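Local coordinates for secreted effector protein sseI (Salmonella enterica subsp. enterica serovar Typhimurium, PDB 4G29) that is a secreted virulence effector whose catalytic domain belongs to the cysteine protease superfamily and probably works as a cysteine-dependent enzyme with a papain-like fold, at residues 9-18 with 112-123; 35-45 with 96-104. All coordinates share one frame; numbering follows the deposited sequence.

Interaction 1 holds edge strand 113-116; interaction 2 holds the loop after its sheet partner, strand 90-95, and the two meet at P112. Interaction 1 is partly buried: the N-terminal loop 9-18 lies along the edge strand and reaches helix 117-126, and backbone pairing and a shared carboxylate dominate. Interaction 2 is mostly buried and fits the turn leading into helix 42-55 against its loop. Its chemistry differs: apolar packing and a CH-pi contact, with the hydrogen bonds lying within each segment or going to neighbours such as H80. P112 packs on I35, V96 and H99, while L113 packs on A98; the centres are about 16 Å apart.

Interaction 1: 9-18 with 112-123; sequences TYNLTSDIDA and PLILSADEWVCK
E119 OE1 takes two donors: the backbone N of S116 at 2.9 Å, and across the contact T13 OG1 at 3.2 Å, a weak bond. The other oxygen of this carboxylate, OE2, receives the hydroxyl of Y10 (OH to OE2 2.6 Å). That hydroxyl arrives from above the carboxylate, 50° out of its plane, and the ring and carboxylate planes stand 74° apart, so two sound bonds and a weak one restrain the carboxylate. Y10 gets there with CG set between its backbone N and carbonyl carbon (chi1 43°), which carries the ring past L115, whose CD2 lies 3.8 Å from Y10 CD2. E119 and S116 also form a capping box: E119 N returns a bond to S116 OG, closing the start of helix 117-126, while T13 OG1 accepts from D15 N in an ST turn.

Between the backbones, L12 and I114 make a single parallel bridge, with I114 N bonded to N11 O at 3.0 Å and T13 N to I114 O at 2.9 Å. The loop thus lines the outer edge of strand 113-116, whose inner edge pairs with strand 90-95. The branches of I114 meet the loop's apolar side chains: its CG2 is 3.9 Å from I16 CD1 and also meets A18 CB, and L12 CD2 lies beside its CB.

At the strand's start, the amide of N11 is shared. Its ND2 bonds N110 OD1 and also a water held by P112 O, while its OD1 accepts a weak bond from K123 NZ (3.1 Å), the tip of a lysine reaching back from the helix.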
loop_
_atom_site.group_PDB
_atom_site.type_symbol
_atom_site.label_atom_id
_atom_site.label_comp_id
_atom_site.label_asym_id
_atom_site.label_seq_id
_atom_site.Cartn_x
_atom_site.Cartn_y
_atom_site.Cartn_z
ATOM N N THR A 9 9.235 -14.560 -8.329
ATOM C CA THR A 9 8.039 -14.570 -7.414
ATOM C C THR A 9 6.802 -13.833 -7.975
ATOM O O THR A 9 6.775 -13.428 -9.138
ATOM C CB THR A 9 8.417 -14.131 -5.978
ATOM O OG1 THR A 9 8.895 -12.778 -5.973
ATOM C CG2 THR A 9 9.510 -15.077 -5.462
ATOM N N TYR A 10 5.764 -13.693 -7.157
ATOM C CA TYR A 10 4.403 -13.514 -7.648
ATOM C C TYR A 10 3.762 -12.255 -7.108
ATOM O O TYR A 10 4.232 -11.690 -6.129
ATOM C CB TYR A 10 3.539 -14.702 -7.227
ATOM C CG TYR A 10 3.766 -15.147 -5.796
ATOM C CD1 TYR A 10 4.851 -15.981 -5.451
ATOM C CD2 TYR A 10 2.942 -14.711 -4.774
ATOM C CE1 TYR A 10 5.070 -16.359 -4.144
ATOM C CE2 TYR A 10 3.165 -15.114 -3.455
ATOM C CZ TYR A 10 4.221 -15.920 -3.150
ATOM O OH TYR A 10 4.418 -16.304 -1.844
ATOM N N ASN A 11 2.721 -11.814 -7.795
ATOM C CA ASN A 11 1.953 -10.634 -7.367
ATOM C C ASN A 11 0.648 -11.023 -6.674
ATOM O O ASN A 11 0.039 -10.186 -5.947
ATOM C CB ASN A 11 1.637 -9.754 -8.582
ATOM C CG ASN A 11 2.841 -9.021 -9.112
ATOM O OD1 ASN A 11 3.900 -8.986 -8.494
ATOM N ND2 ASN A 11 2.685 -8.416 -10.285
ATOM N N LEU A 12 0.207 -12.261 -6.937
ATOM C CA LEU A 12 -1.103 -12.736 -6.516
ATOM C C LEU A 12 -0.945 -14.015 -5.726
ATOM O O LEU A 12 -0.458 -14.996 -6.261
ATOM C CB LEU A 12 -1.999 -12.986 -7.738
ATOM C CG LEU A 12 -2.299 -11.763 -8.610
ATOM C CD1 LEU A 12 -3.052 -12.103 -9.883
ATOM C CD2 LEU A 12 -3.044 -10.695 -7.844
ATOM N N THR A 13 -1.389 -14.004 -4.482
ATOM C CA THR A 13 -1.275 -15.194 -3.639
ATOM C C THR A 13 -2.275 -16.275 -4.023
ATOM O O THR A 13 -3.314 -15.970 -4.611
ATOM C CB THR A 13 -1.508 -14.821 -2.156
ATOM O OG1 THR A 13 -1.146 -15.945 -1.348
ATOM C CG2 THR A 13 -2.962 -14.414 -1.901
ATOM N N SER A 14 -1.946 -17.528 -3.670
ATOM C CA SER A 14 -2.805 -18.703 -3.886
ATOM C C SER A 14 -3.504 -19.129 -2.598
ATOM O O SER A 14 -4.447 -19.937 -2.655
ATOM C CB SER A 14 -1.984 -19.885 -4.422
ATOM O OG SER A 14 -1.641 -19.615 -5.760
ATOM N N ASP A 15 -3.051 -18.569 -1.468
ATOM C CA ASP A 15 -3.660 -18.725 -0.130
ATOM C C ASP A 15 -5.149 -18.371 -0.153
ATOM O O ASP A 15 -5.944 -18.949 0.595
ATOM C CB ASP A 15 -2.988 -17.799 0.916
ATOM C CG ASP A 15 -1.545 -18.196 1.287
ATOM O OD1 ASP A 15 -0.984 -19.223 0.820
ATOM O OD2 ASP A 15 -0.954 -17.430 2.094
ATOM N N ILE A 16 -5.506 -17.381 -0.974
ATOM C CA ILE A 16 -6.909 -16.979 -1.225
ATOM C C ILE A 16 -7.052 -16.952 -2.731
ATOM O O ILE A 16 -6.046 -16.992 -3.416
ATOM C CB ILE A 16 -7.258 -15.577 -0.595
ATOM C CG1 ILE A 16 -6.220 -14.539 -1.001
ATOM C CG2 ILE A 16 -7.410 -15.719 0.959
ATOM C CD1 ILE A 16 -6.635 -13.091 -0.749
ATOM N N ASP A 17 -8.266 -16.850 -3.270
ATOM C CA ASP A 17 -8.373 -16.852 -4.740
ATOM C C ASP A 17 -8.092 -15.447 -5.315
ATOM O O ASP A 17 -8.974 -14.781 -5.882
ATOM C CB ASP A 17 -9.688 -17.419 -5.239
ATOM C CG ASP A 17 -9.592 -17.902 -6.696
ATOM O OD1 ASP A 17 -8.632 -17.516 -7.444
ATOM O OD2 ASP A 17 -10.477 -18.677 -7.094
ATOM N N ALA A 18 -6.841 -15.011 -5.162
ATOM C CA ALA A 18 -6.458 -13.675 -5.589
ATOM C C ALA A 18 -6.614 -13.457 -7.089
ATOM O O ALA A 18 -7.026 -12.376 -7.523
ATOM C CB ALA A 18 -5.023 -13.359 -5.165
ATOM N N PRO A 112 -0.790 -5.160 -10.210
ATOM C CA PRO A 112 -1.570 -5.115 -8.981
ATOM C C PRO A 112 -1.199 -6.278 -8.037
ATOM O O PRO A 112 -0.926 -7.390 -8.514
ATOM C CB PRO A 112 -2.996 -5.296 -9.473
ATOM C CG PRO A 112 -2.885 -5.797 -10.873
ATOM C CD PRO A 112 -1.639 -5.285 -11.405
ATOM N N LEU A 113 -1.193 -6.011 -6.740
ATOM C CA LEU A 113 -0.840 -7.024 -5.742
ATOM C C LEU A 113 -2.080 -7.388 -4.935
ATOM O O LEU A 113 -2.797 -6.536 -4.491
ATOM C CB LEU A 113 0.200 -6.468 -4.754
ATOM C CG LEU A 113 1.480 -5.898 -5.348
ATOM C CD1 LEU A 113 2.334 -5.262 -4.232
ATOM C CD2 LEU A 113 2.211 -6.940 -6.210
ATOM N N ILE A 114 -2.279 -8.689 -4.737
ATOM C CA ILE A 114 -3.191 -9.190 -3.690
ATOM C C ILE A 114 -2.400 -10.327 -3.015
ATOM O O ILE A 114 -2.208 -11.410 -3.597
ATOM C CB ILE A 114 -4.512 -9.700 -4.268
ATOM C CG1 ILE A 114 -5.226 -8.625 -5.093
ATOM C CG2 ILE A 114 -5.483 -10.206 -3.108
ATOM C CD1 ILE A 114 -6.486 -9.137 -5.812
ATOM N N LEU A 115 -1.935 -10.064 -1.802
ATOM C CA LEU A 115 -0.937 -10.871 -1.156
ATOM C C LEU A 115 -1.242 -11.044 0.303
ATOM O O LEU A 115 -1.952 -10.249 0.870
ATOM C CB LEU A 115 0.449 -10.242 -1.258
ATOM C CG LEU A 115 1.109 -10.148 -2.651
ATOM C CD1 LEU A 115 2.344 -9.319 -2.593
ATOM C CD2 LEU A 115 1.453 -11.592 -3.116
ATOM N N SER A 116 -0.668 -12.055 0.957
ATOM C CA SER A 116 -0.729 -12.011 2.427
ATOM C C SER A 116 0.035 -10.790 2.942
ATOM O O SER A 116 0.854 -10.201 2.221
ATOM C CB SER A 116 -0.140 -13.259 3.068
ATOM O OG SER A 116 1.291 -13.236 3.032
ATOM N N ALA A 117 -0.205 -10.396 4.188
ATOM C CA ALA A 117 0.486 -9.221 4.716
ATOM C C ALA A 117 1.986 -9.472 4.704
ATOM O O ALA A 117 2.751 -8.578 4.410
ATOM C CB ALA A 117 0.037 -8.892 6.115
ATOM N N ASP A 118 2.437 -10.685 5.021
ATOM C CA ASP A 118 3.860 -10.915 5.063
ATOM C C ASP A 118 4.436 -10.893 3.650
ATOM O O ASP A 118 5.579 -10.440 3.477
ATOM C CB ASP A 118 4.194 -12.248 5.731
ATOM C CG ASP A 118 4.040 -12.211 7.253
ATOM O OD1 ASP A 118 3.775 -11.161 7.869
ATOM O OD2 ASP A 118 4.198 -13.268 7.853
ATOM N N GLU A 119 3.680 -11.405 2.664
ATOM C CA GLU A 119 4.154 -11.421 1.289
ATOM C C GLU A 119 4.226 -10.008 0.767
ATOM O O GLU A 119 5.144 -9.671 0.014
ATOM C CB GLU A 119 3.271 -12.284 0.398
ATOM C CG GLU A 119 3.352 -13.739 0.649
ATOM C CD GLU A 119 2.244 -14.544 0.002
ATOM O OE1 GLU A 119 1.134 -14.037 -0.247
ATOM O OE2 GLU A 119 2.491 -15.754 -0.229
ATOM N N TRP A 120 3.265 -9.163 1.181
ATOM C CA TRP A 120 3.206 -7.767 0.748
ATOM C C TRP A 120 4.480 -7.019 1.236
ATOM O O TRP A 120 5.184 -6.341 0.479
ATOM C CB TRP A 120 1.929 -7.120 1.236
ATOM C CG TRP A 120 1.738 -5.651 0.838
ATOM C CD1 TRP A 120 1.174 -5.190 -0.311
ATOM C CD2 TRP A 120 2.163 -4.504 1.574
ATOM N NE1 TRP A 120 1.202 -3.828 -0.345
ATOM C CE2 TRP A 120 1.793 -3.372 0.823
ATOM C CE3 TRP A 120 2.791 -4.307 2.819
ATOM C CZ2 TRP A 120 2.026 -2.124 1.243
ATOM C CZ3 TRP A 120 3.044 -3.020 3.224
ATOM C CH2 TRP A 120 2.655 -1.943 2.445
ATOM N N VAL A 121 4.835 -7.218 2.497
ATOM C CA VAL A 121 6.016 -6.579 3.032
ATOM C C VAL A 121 7.278 -7.023 2.277
ATOM O O VAL A 121 8.168 -6.225 1.984
ATOM C CB VAL A 121 6.163 -6.903 4.522
ATOM C CG1 VAL A 121 7.562 -6.464 4.999
ATOM C CG2 VAL A 121 5.122 -6.219 5.299
ATOM N N CYS A 122 7.330 -8.327 1.984
ATOM C CA CYS A 122 8.399 -8.949 1.245
ATOM C C CYS A 122 8.525 -8.341 -0.122
ATOM O O CYS A 122 9.631 -7.993 -0.539
ATOM C CB CYS A 122 8.160 -10.453 1.170
ATOM S SG CYS A 122 8.602 -11.234 2.772
ATOM N N LYS A 123 7.390 -8.135 -0.778
ATOM C CA LYS A 123 7.377 -7.560 -2.129
ATOM C C LYS A 123 7.973 -6.132 -2.151
ATOM O O LYS A 123 8.817 -5.806 -3.006
ATOM C CB LYS A 123 5.960 -7.526 -2.699
ATOM C CG LYS A 123 5.909 -7.275 -4.208
ATOM C CD LYS A 123 6.306 -8.500 -4.997
ATOM C CE LYS A 123 6.250 -8.280 -6.485
ATOM N NZ LYS A 123 6.713 -9.480 -7.291
HETATM O O HOH W 1 -0.362 -8.357 -10.987
#

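Interaction 2: 35-45 with 96-104; sequences IMNPVGQCESL and VSAHQFENR
H99 brings one face of its imidazole against P38 because its CG sits between the backbone N and the carbonyl carbon (chi1 51°). Q100, set the same way at chi1 (75°) and extended beyond CG, sends its amide toward the turn at G40 and the sulfur of C42. The proline then covers that face of the histidine: P38 CG is 3.8 Å from the H99 ring centroid and 23° off the ring normal, a CH-pi contact offset toward the rim. The ring's rotation is restrained by a hydrogen bond from H99 NE2 to V96 O (3.2 Å), which lies near the ring plane.

S97 packs against P38 and L45. Its CB lies 3.9 Å from P38 CB and equally close to L45 CD1, and its OG comes within 3.3 Å of C42 CB. V96 completes the apolar layer, its CB 4.1 Å from I35 CD1 and its CG2 at a like distance from L45 CD1. At the exposed end V39 lays CG2 across the base of Q100 and CG1 against R104 NH2 (3.6 Å).

Q100 OE1 lies near the backbone N of G40, a central residue of the type II turn P38 to Q41, and its NE2 is 3.8 Å from C42 SG while hydrogen-bonding H80 ND1. C42, H80 and D95 are placed as in a Cys-His-Asp triad and are probably the catalytic residues, consistent with the cysteine protease superfamily, and a cysteine at the start of a helix is the papain-like layout; Q100 therefore probably borders the active site.

The contact joins the end of helix 29-36 and the start of helix 42-55 to the short 3-10 segment in the loop after strand 90-95, with H80 of strand 78-87 touching C42 and S97, and L22 of helix 18-26 beside I35.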
loop_
_atom_site.group_PDB
_atom_site.type_symbol
_atom_site.label_atom_id
_atom_site.label_comp_id
_atom_site.label_asym_id
_atom_site.label_seq_id
_atom_site.Cartn_x
_atom_site.Cartn_y
_atom_site.Cartn_z
ATOM N N ILE A 35 -6.815 0.397 -12.672
ATOM C CA ILE A 35 -5.746 -0.576 -12.654
ATOM C C ILE A 35 -4.883 -0.435 -13.911
ATOM O O ILE A 35 -3.683 -0.629 -13.870
ATOM C CB ILE A 35 -6.288 -2.030 -12.441
ATOM C CG1 ILE A 35 -6.896 -2.139 -11.048
ATOM C CG2 ILE A 35 -5.193 -3.044 -12.646
ATOM C CD1 ILE A 35 -7.569 -3.523 -10.786
HETATM N N MSE A 36 -5.491 -0.143 -15.044
HETATM C CA MSE A 36 -4.691 0.104 -16.236
HETATM C C MSE A 36 -3.847 1.358 -16.128
HETATM O O MSE A 36 -2.740 1.424 -16.667
HETATM C CB MSE A 36 -5.605 0.190 -17.479
HETATM C CG MSE A 36 -4.862 -0.012 -18.729
HETATM SE SE MSE A 36 -5.941 -0.035 -20.328
HETATM C CE MSE A 36 -7.221 -1.299 -19.687
ATOM N N ASN A 37 -4.388 2.362 -15.432
ATOM C CA ASN A 37 -3.810 3.679 -15.237
ATOM C C ASN A 37 -3.800 4.102 -13.780
ATOM O O ASN A 37 -4.561 4.979 -13.391
ATOM C CB ASN A 37 -4.542 4.706 -16.097
ATOM C CG ASN A 37 -4.338 4.449 -17.608
ATOM O OD1 ASN A 37 -3.236 4.602 -18.124
ATOM N ND2 ASN A 37 -5.398 3.995 -18.284
ATOM N N PRO A 38 -2.871 3.521 -13.000
ATOM C CA PRO A 38 -2.926 3.589 -11.527
ATOM C C PRO A 38 -2.380 4.870 -10.944
ATOM O O PRO A 38 -2.609 5.109 -9.764
ATOM C CB PRO A 38 -2.030 2.418 -11.118
ATOM C CG PRO A 38 -1.115 2.235 -12.213
ATOM C CD PRO A 38 -1.937 2.478 -13.425
ATOM N N VAL A 39 -1.637 5.689 -11.695
ATOM C CA VAL A 39 -1.006 6.843 -11.084
ATOM C C VAL A 39 -2.085 7.817 -10.591
ATOM O O VAL A 39 -2.992 8.177 -11.310
ATOM C CB VAL A 39 0.019 7.574 -12.006
ATOM C CG1 VAL A 39 0.411 8.930 -11.378
ATOM C CG2 VAL A 39 1.204 6.672 -12.214
ATOM N N GLY A 40 -1.979 8.203 -9.341
ATOM C CA GLY A 40 -2.927 9.109 -8.734
ATOM C C GLY A 40 -4.217 8.442 -8.257
ATOM O O GLY A 40 -5.104 9.140 -7.783
ATOM N N GLN A 41 -4.308 7.124 -8.366
ATOM C CA GLN A 41 -5.559 6.420 -8.015
ATOM C C GLN A 41 -5.710 5.750 -6.663
ATOM O O GLN A 41 -6.886 5.378 -6.437
ATOM C CB GLN A 41 -5.874 5.340 -9.059
ATOM C CG GLN A 41 -6.005 5.859 -10.454
ATOM C CD GLN A 41 -7.075 6.899 -10.615
ATOM O OE1 GLN A 41 -7.925 7.107 -9.758
ATOM N NE2 GLN A 41 -7.068 7.547 -11.750
ATOM N N CYS A 42 -4.619 5.475 -5.873
ATOM C CA CYS A 42 -4.627 4.638 -4.688
ATOM C C CYS A 42 -5.681 5.265 -3.798
ATOM O O CYS A 42 -6.409 4.527 -3.224
ATOM C CB CYS A 42 -3.265 4.409 -3.877
ATOM S SG CYS A 42 -2.368 5.738 -3.728
ATOM N N GLU A 43 -5.746 6.599 -3.648
ATOM C CA GLU A 43 -6.613 7.070 -2.573
ATOM C C GLU A 43 -8.086 6.749 -2.909
ATOM O O GLU A 43 -8.878 6.258 -2.037
ATOM C CB GLU A 43 -6.360 8.565 -2.297
ATOM C CG GLU A 43 -6.895 8.987 -1.062
ATOM C CD GLU A 43 -6.469 10.402 -0.711
ATOM O OE1 GLU A 43 -7.415 11.135 -0.517
ATOM O OE2 GLU A 43 -5.274 10.756 -0.604
ATOM N N SER A 44 -8.466 6.984 -4.174
ATOM C CA SER A 44 -9.866 6.781 -4.614
ATOM C C SER A 44 -10.266 5.289 -4.645
ATOM O O SER A 44 -11.441 4.979 -4.730
ATOM C CB SER A 44 -10.148 7.428 -6.000
ATOM O OG SER A 44 -9.595 6.669 -7.075
ATOM N N LEU A 45 -9.271 4.389 -4.693
ATOM C CA LEU A 45 -9.523 2.959 -4.728
ATOM C C LEU A 45 -9.773 2.395 -3.330
ATOM O O LEU A 45 -10.256 1.247 -3.237
ATOM C CB LEU A 45 -8.395 2.205 -5.423
ATOM C CG LEU A 45 -8.339 2.325 -6.927
ATOM C CD1 LEU A 45 -6.943 1.950 -7.487
ATOM C CD2 LEU A 45 -9.429 1.525 -7.637
ATOM N N VAL A 96 -3.957 -2.882 -5.367
ATOM C CA VAL A 96 -4.185 -2.986 -6.795
ATOM C C VAL A 96 -3.631 -1.804 -7.629
ATOM O O VAL A 96 -3.740 -1.830 -8.841
ATOM C CB VAL A 96 -5.658 -3.297 -7.155
ATOM C CG1 VAL A 96 -6.197 -4.544 -6.379
ATOM C CG2 VAL A 96 -6.583 -2.122 -6.879
ATOM N N SER A 97 -3.030 -0.811 -6.980
ATOM C CA SER A 97 -2.355 0.276 -7.679
ATOM C C SER A 97 -0.855 0.363 -7.376
ATOM O O SER A 97 -0.227 1.383 -7.670
ATOM C CB SER A 97 -3.034 1.599 -7.410
ATOM O OG SER A 97 -2.925 2.021 -6.075
ATOM N N ALA A 98 -0.269 -0.709 -6.838
ATOM C CA ALA A 98 1.158 -0.736 -6.452
ATOM C C ALA A 98 2.043 -0.385 -7.640
ATOM O O ALA A 98 3.085 0.268 -7.520
ATOM C CB ALA A 98 1.550 -2.180 -5.903
ATOM N N HIS A 99 1.631 -0.878 -8.788
ATOM C CA HIS A 99 2.387 -0.694 -10.011
ATOM C C HIS A 99 2.450 0.728 -10.507
ATOM O O HIS A 99 3.178 0.984 -11.513
ATOM C CB HIS A 99 1.951 -1.604 -11.145
ATOM C CG HIS A 99 0.487 -1.565 -11.383
ATOM N ND1 HIS A 99 -0.070 -1.222 -12.596
ATOM C CD2 HIS A 99 -0.531 -1.721 -10.525
ATOM C CE1 HIS A 99 -1.393 -1.284 -12.481
ATOM N NE2 HIS A 99 -1.691 -1.561 -11.226
ATOM N N GLN A 100 1.784 1.657 -9.819
ATOM C CA GLN A 100 2.049 3.077 -10.083
ATOM C C GLN A 100 3.540 3.446 -9.917
ATOM O O GLN A 100 3.977 4.436 -10.463
ATOM C CB GLN A 100 1.158 4.012 -9.292
ATOM C CG GLN A 100 1.484 4.153 -7.837
ATOM C CD GLN A 100 0.942 5.409 -7.184
ATOM O OE1 GLN A 100 0.851 6.467 -7.818
ATOM N NE2 GLN A 100 0.693 5.338 -5.866
ATOM N N PHE A 101 4.300 2.619 -9.201
ATOM C CA PHE A 101 5.725 2.843 -8.923
ATOM C C PHE A 101 6.694 2.138 -9.876
ATOM O O PHE A 101 7.928 2.353 -9.804
ATOM C CB PHE A 101 6.046 2.456 -7.472
ATOM C CG PHE A 101 5.254 3.227 -6.473
ATOM C CD1 PHE A 101 5.320 4.598 -6.468
ATOM C CD2 PHE A 101 4.425 2.580 -5.576
ATOM C CE1 PHE A 101 4.583 5.355 -5.598
ATOM C CE2 PHE A 101 3.683 3.297 -4.673
ATOM C CZ PHE A 101 3.745 4.679 -4.676
ATOM N N GLU A 102 6.154 1.322 -10.778
ATOM C CA GLU A 102 6.981 0.538 -11.725
ATOM C C GLU A 102 8.037 1.362 -12.435
ATOM O O GLU A 102 9.203 0.913 -12.602
ATOM C CB GLU A 102 6.100 -0.133 -12.776
ATOM C CG GLU A 102 6.816 -1.242 -13.539
ATOM C CD GLU A 102 5.984 -1.792 -14.693
ATOM O OE1 GLU A 102 4.964 -1.147 -15.055
ATOM O OE2 GLU A 102 6.370 -2.864 -15.244
ATOM N N ASN A 103 7.631 2.548 -12.853
ATOM C CA ASN A 103 8.477 3.474 -13.579
ATOM C C ASN A 103 9.140 4.546 -12.704
ATOM O O ASN A 103 9.666 5.521 -13.250
ATOM C CB ASN A 103 7.653 4.116 -14.709
ATOM C CG ASN A 103 7.248 3.098 -15.783
ATOM O OD1 ASN A 103 8.082 2.334 -16.262
ATOM N ND2 ASN A 103 5.961 3.060 -16.138
ATOM N N ARG A 104 9.141 4.348 -11.373
ATOM C CA ARG A 104 9.726 5.301 -10.394
ATOM C C ARG A 104 10.757 4.689 -9.462
ATOM O O ARG A 104 10.820 5.027 -8.281
ATOM C CB ARG A 104 8.615 5.903 -9.556
ATOM C CG ARG A 104 7.669 6.658 -10.411
ATOM C CD ARG A 104 6.382 6.936 -9.730
ATOM N NE ARG A 104 5.541 7.698 -10.654
ATOM C CZ ARG A 104 4.741 8.700 -10.300
ATOM N NH1 ARG A 104 4.652 9.078 -9.021
ATOM N NH2 ARG A 104 4.023 9.324 -11.228
#